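Local coordinates for protein alkylhydroperoxidase AhpD core (Rhodospirillum rubrum, PDB 2OUW) that probably reduces peroxides through a redox-active pair of cysteines, as AhpD-type alkylhydroperoxidases do, at residues P68-M73 with A97-T101; D25-R30 with W53-K57. All blocks are in the same frame, centred on the assembly; numbering follows the deposited sequence.

Contact 1: residues P68-M73 with A97-T101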
loop_
_atom_site.group_PDB
_atom_site.type_symbol
_atom_site.label_atom_id
_atom_site.label_comp_id
_atom_site.label_asym_id
_atom_site.label_seq_id
_atom_site.Cartn_x
_atom_site.Cartn_y
_atom_site.Cartn_z
ATOM N N PRO B 68 -10.708 13.785 21.268
ATOM C CA PRO B 68 -9.630 12.820 21.315
ATOM C C PRO B 68 -9.974 11.441 20.808
ATOM O O PRO B 68 -9.122 10.799 20.222
ATOM C CB PRO B 68 -9.277 12.776 22.810
ATOM C CG PRO B 68 -9.595 14.114 23.275
ATOM C CD PRO B 68 -10.901 14.410 22.591
ATOM N N LEU B 69 -11.198 10.978 21.053
ATOM C CA LEU B 69 -11.602 9.649 20.601
ATOM C C LEU B 69 -11.693 9.631 19.086
ATOM O O LEU B 69 -11.247 8.701 18.445
ATOM C CB LEU B 69 -12.947 9.229 21.219
ATOM C CG LEU B 69 -13.506 7.886 20.726
ATOM C CD1 LEU B 69 -12.469 6.771 20.882
ATOM C CD2 LEU B 69 -14.774 7.523 21.445
ATOM N N THR B 70 -12.286 10.667 18.513
ATOM C CA THR B 70 -12.378 10.765 17.069
ATOM C C THR B 70 -10.980 10.713 16.437
ATOM O O THR B 70 -10.752 9.972 15.488
ATOM C CB THR B 70 -13.151 12.044 16.680
ATOM O OG1 THR B 70 -14.450 12.006 17.304
ATOM C CG2 THR B 70 -13.319 12.162 15.180
ATOM N N ARG B 71 -10.039 11.455 17.003
ATOM C CA ARG B 71 -8.640 11.432 16.532
ATOM C C ARG B 71 -8.019 10.060 16.551
ATOM O O ARG B 71 -7.315 9.692 15.624
ATOM C CB ARG B 71 -7.769 12.343 17.373
ATOM C CG ARG B 71 -8.207 13.787 17.375
ATOM C CD ARG B 71 -7.371 14.556 18.374
ATOM N NE ARG B 71 -7.908 15.893 18.549
ATOM C CZ ARG B 71 -7.437 16.763 19.432
ATOM N NH1 ARG B 71 -6.421 16.431 20.208
ATOM N NH2 ARG B 71 -7.968 17.967 19.524
ATOM N N GLU B 72 -8.267 9.296 17.617
ATOM C CA GLU B 72 -7.743 7.934 17.690
ATOM C C GLU B 72 -8.402 7.000 16.679
ATOM O O GLU B 72 -7.760 6.089 16.163
ATOM C CB GLU B 72 -7.905 7.326 19.085
ATOM C CG GLU B 72 -6.787 7.620 20.055
ATOM C CD GLU B 72 -5.386 7.250 19.567
ATOM O OE1 GLU B 72 -5.208 6.303 18.766
ATOM O OE2 GLU B 72 -4.449 7.930 20.018
HETATM N N MSE B 73 -9.679 7.212 16.382
HETATM C CA MSE B 73 -10.358 6.316 15.433
HETATM C C MSE B 73 -9.825 6.570 14.029
HETATM O O MSE B 73 -9.609 5.646 13.262
HETATM C CB MSE B 73 -11.865 6.512 15.508
HETATM C CG MSE B 73 -12.421 6.117 16.865
HETATM SE SE MSE B 73 -14.354 6.227 17.004
HETATM C CE MSE B 73 -14.776 7.587 15.676
ATOM N N ALA B 97 -9.168 3.187 25.513
ATOM C CA ALA B 97 -8.845 4.023 26.647
ATOM C C ALA B 97 -9.565 5.361 26.504
ATOM O O ALA B 97 -10.036 5.904 27.482
ATOM C CB ALA B 97 -7.346 4.206 26.771
ATOM N N LYS B 98 -9.725 5.877 25.294
ATOM C CA LYS B 98 -10.468 7.121 25.154
ATOM C C LYS B 98 -12.001 6.952 25.072
ATOM O O LYS B 98 -12.712 7.883 24.684
ATOM C CB LYS B 98 -9.846 7.978 24.028
ATOM C CG LYS B 98 -8.428 8.527 24.437
ATOM C CD LYS B 98 -7.565 8.986 23.238
ATOM C CE LYS B 98 -6.013 8.877 23.480
ATOM N NZ LYS B 98 -5.141 9.362 22.298
ATOM N N GLY B 99 -12.520 5.790 25.467
ATOM C CA GLY B 99 -13.968 5.563 25.562
ATOM C C GLY B 99 -14.669 4.809 24.435
ATOM O O GLY B 99 -15.894 4.661 24.456
HETATM N N MSE B 100 -13.920 4.315 23.446
HETATM C CA MSE B 100 -14.543 3.569 22.345
HETATM C C MSE B 100 -15.318 2.375 22.883
HETATM O O MSE B 100 -14.781 1.550 23.627
HETATM C CB MSE B 100 -13.501 3.099 21.332
HETATM C CG MSE B 100 -14.138 2.537 20.066
HETATM SE SE MSE B 100 -12.877 2.094 18.733
HETATM C CE MSE B 100 -12.048 0.699 19.847
ATOM N N THR B 101 -16.605 2.351 22.554
ATOM C CA THR B 101 -17.516 1.269 22.874
ATOM C C THR B 101 -17.401 0.152 21.823
ATOM O O THR B 101 -16.888 0.378 20.714
ATOM C CB THR B 101 -18.978 1.765 22.907
ATOM O OG1 THR B 101 -19.379 2.210 21.605
ATOM C CG2 THR B 101 -19.162 2.895 23.931
HETATM O O HOH W 1 -6.401 11.353 20.990
#
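Leu69, in the first turn of helix 68-81, lies against the turn that follows helix 85-97, its CA 5.3 Å from that of Lys98. There the chain leaves helical geometry at Lys98 and reverses through Gly99, the C-prime residue of a Schellman motif; with phi at 100°, a side chain on Gly99 would collide with the preceding carbonyl oxygen. Thr101 then N-caps the next helix.

Leu69 carries the apolar half. Its CG stands anti to the backbone N (chi1 176°), which brings the two methyls up to the turn: CD1 touches Met100 CB at 3.8 Å, while CD2 lies 4.0 Å from Gly99 C. Met100 is selenomethionine, and its chain crosses that of Leu69 at about a right angle; its SE makes a looser contact with CG of Met73, also selenomethionine.

Lys98 supplies the polar half. Extended beyond CG, it runs across the bent chain of Glu72, with Lys98 CD 3.6 Å from Glu72 CG, and ends in a salt bridge of 2.8 Å from NZ to Glu72 OE2, met on the anti side and 16° out of the carboxylate plane. A water accepts from Lys98 NZ at 2.7 Å and donates to Pro68 O, tying the ammonium to the helix start as well. The other carboxylate oxygen, Glu72 OE1, bonds His91 ND1, so turn and helix 85-97 both hold this buried acid.

Helix 102-125 closes the apolar side, with Gln104 on Leu69, Val108 on Met73 and His105 on Met100, while Met60 of helix 46-60 packs on Glu72.

Contact 2: residues D25-R30 with W53-K57. With ACY (acetic acid), chain I.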
loop_
_atom_site.group_PDB
_atom_site.type_symbol
_atom_site.label_atom_id
_atom_site.label_comp_id
_atom_site.label_asym_id
_atom_site.label_seq_id
_atom_site.Cartn_x
_atom_site.Cartn_y
_atom_site.Cartn_z
ATOM N N ASP B 25 7.780 13.149 30.102
ATOM C CA ASP B 25 6.718 13.947 29.490
ATOM C C ASP B 25 5.574 13.060 28.935
ATOM O O ASP B 25 4.406 13.358 29.136
ATOM C CB ASP B 25 7.287 14.820 28.373
ATOM C CG ASP B 25 6.357 15.974 28.007
ATOM O OD1 ASP B 25 5.819 16.596 28.929
ATOM O OD2 ASP B 25 6.178 16.275 26.818
ATOM N N ILE B 26 5.914 11.974 28.253
ATOM C CA ILE B 26 4.897 10.988 27.842
ATOM C C ILE B 26 4.077 10.506 29.037
ATOM O O ILE B 26 2.863 10.473 28.981
ATOM C CB ILE B 26 5.496 9.762 27.121
ATOM C CG1 ILE B 26 6.169 10.213 25.818
ATOM C CG2 ILE B 26 4.356 8.709 26.870
ATOM C CD1 ILE B 26 7.003 9.166 25.081
ATOM N N ARG B 27 4.743 10.148 30.119
ATOM C CA ARG B 27 4.055 9.667 31.291
ATOM C C ARG B 27 3.208 10.752 31.929
ATOM O O ARG B 27 2.107 10.484 32.396
ATOM C CB ARG B 27 5.042 9.145 32.324
ATOM C CG ARG B 27 5.736 7.895 31.900
ATOM C CD ARG B 27 6.656 7.426 33.017
ATOM N NE ARG B 27 7.248 6.154 32.637
ATOM C CZ ARG B 27 8.511 5.971 32.250
ATOM N NH1 ARG B 27 9.410 6.966 32.271
ATOM N NH2 ARG B 27 8.879 4.749 31.889
ATOM N N ALA B 28 3.718 11.983 31.956
ATOM C CA ALA B 28 2.984 13.083 32.585
ATOM C C ALA B 28 1.769 13.412 31.747
ATOM O O ALA B 28 0.721 13.693 32.276
ATOM C CB ALA B 28 3.885 14.324 32.752
ATOM N N THR B 29 1.937 13.358 30.433
ATOM C CA THR B 29 0.901 13.715 29.474
ATOM C C THR B 29 -0.215 12.684 29.476
ATOM O O THR B 29 -1.389 13.039 29.538
ATOM C CB THR B 29 1.489 13.801 28.056
ATOM O OG1 THR B 29 2.450 14.853 27.995
ATOM C CG2 THR B 29 0.426 14.036 27.022
ATOM N N ARG B 30 0.167 11.415 29.431
ATOM C CA ARG B 30 -0.775 10.310 29.352
ATOM C C ARG B 30 -1.364 9.911 30.684
ATOM O O ARG B 30 -2.366 9.221 30.730
ATOM C CB ARG B 30 -0.096 9.095 28.716
ATOM C CG ARG B 30 0.206 9.322 27.269
ATOM C CD ARG B 30 0.653 8.065 26.566
ATOM N NE ARG B 30 0.790 8.359 25.141
ATOM C CZ ARG B 30 1.290 7.522 24.229
ATOM N NH1 ARG B 30 1.732 6.326 24.569
ATOM N NH2 ARG B 30 1.365 7.905 22.960
ATOM N N TRP B 53 7.599 12.558 19.279
ATOM C CA TRP B 53 6.778 12.859 20.428
ATOM C C TRP B 53 6.184 14.258 20.362
ATOM O O TRP B 53 4.999 14.413 20.662
ATOM C CB TRP B 53 7.523 12.680 21.724
ATOM C CG TRP B 53 6.750 13.174 22.900
ATOM C CD1 TRP B 53 7.128 14.147 23.746
ATOM C CD2 TRP B 53 5.448 12.739 23.337
ATOM N NE1 TRP B 53 6.168 14.336 24.705
ATOM C CE2 TRP B 53 5.128 13.483 24.479
ATOM C CE3 TRP B 53 4.539 11.776 22.885
ATOM C CZ2 TRP B 53 3.937 13.315 25.172
ATOM C CZ3 TRP B 53 3.373 11.590 23.575
ATOM C CH2 TRP B 53 3.071 12.370 24.713
ATOM N N GLU B 54 6.963 15.262 19.956
ATOM C CA GLU B 54 6.412 16.617 19.905
ATOM C C GLU B 54 5.223 16.713 18.936
ATOM O O GLU B 54 4.220 17.393 19.240
ATOM C CB GLU B 54 7.476 17.675 19.592
ATOM C CG GLU B 54 8.500 17.974 20.748
ATOM C CD GLU B 54 7.877 18.367 22.112
ATOM O OE1 GLU B 54 6.876 19.121 22.124
ATOM O OE2 GLU B 54 8.404 17.938 23.181
ATOM N N GLN B 55 5.323 16.039 17.783
ATOM C CA GLN B 55 4.191 15.972 16.854
ATOM C C GLN B 55 2.981 15.302 17.456
ATOM O O GLN B 55 1.864 15.803 17.354
ATOM C CB GLN B 55 4.557 15.207 15.596
ATOM C CG GLN B 55 5.235 16.032 14.579
ATOM C CD GLN B 55 5.685 15.190 13.412
ATOM O OE1 GLN B 55 4.957 15.073 12.405
ATOM N NE2 GLN B 55 6.873 14.555 13.553
ATOM N N VAL B 56 3.210 14.142 18.057
ATOM C CA VAL B 56 2.123 13.358 18.625
ATOM C C VAL B 56 1.396 14.198 19.681
ATOM O O VAL B 56 0.154 14.302 19.683
ATOM C CB VAL B 56 2.661 12.036 19.183
ATOM C CG1 VAL B 56 1.651 11.351 20.051
ATOM C CG2 VAL B 56 3.087 11.150 18.025
ATOM N N LYS B 57 2.186 14.833 20.538
ATOM C CA LYS B 57 1.651 15.658 21.616
ATOM C C LYS B 57 0.831 16.820 21.037
ATOM O O LYS B 57 -0.278 17.086 21.496
ATOM C CB LYS B 57 2.793 16.151 22.518
ATOM C CG LYS B 57 2.358 16.669 23.876
ATOM C CD LYS B 57 3.518 17.322 24.620
ATOM C CE LYS B 57 3.028 18.242 25.747
ATOM N NZ LYS B 57 2.327 17.530 26.865
HETATM C C ACY I . -1.181 10.531 23.173
HETATM O O ACY I . -0.567 10.846 24.222
HETATM O OXT ACY I . -0.666 10.058 22.142
HETATM C CH3 ACY I . -2.664 10.731 23.119
HETATM O O HOH W 2 9.270 16.467 25.597
#
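Asp25 OD2 accepts the indole N-H of Trp53 NE1 at 2.9 Å, almost straight (175°). The acceptor lies in the ring plane, the carboxylate almost perpendicular to it. One turn on, Lys57 NZ, in one of its two conformers, donates to Thr29 OG1 at 2.9 Å, and that hydroxyl donates in turn to Asp25 O, which Thr29 N reaches from the opposite face. There Lys57 NZ is 4.1 Å from Asp25 OD2, beyond a salt bridge; its charge would probably still steady the carboxylate. The like-charged Glu54 is nearby, joined by a water bound weakly to Asp25 OD2.

The indole sits among Asp25, Ile26, Thr29 and Arg30. Ile26 CG1 makes a CH-pi contact over one face, 3.5 Å from the centroid of the Trp53 six-membered ring. Lys57 CB lies over the opposite face toward the rim. An alanine in place of Trp53 would probably leave Asp25 OD2 without its N-H donor and open a gap beside Ile26.

Arg30 NE and NH2 hold an acetic acid, probably from the crystallisation liquor, its O 3.0 Å from NE. Segments 25-30 and 53-57, on helices 17-30 and 46-60, run nearly parallel (10°), and Trp39 of helix 37-42 meets Trp53 edge-to-face.

Both segments of contact 2 come earlier in the chain than those of contact 1, and helix 46-60, which carries half of contact 2, directly precedes helix 68-81 of contact 1. Their centres are about 17 Å apart and their nearest atoms about 6 Å, without touching. Contact 2 fastens helix 17-30, near the N-terminus, onto helix 46-60, whereas contact 1 sets the start of helix 68-81 against the turn between helices 85-97 and 102-125. The Cys84-Cys87 disulfide lies at the start of helix 85-97, so contact 1 engages the far end of the helix that carries the probable redox centre. Residues of both contacts also reach the second subunit of the hexamer.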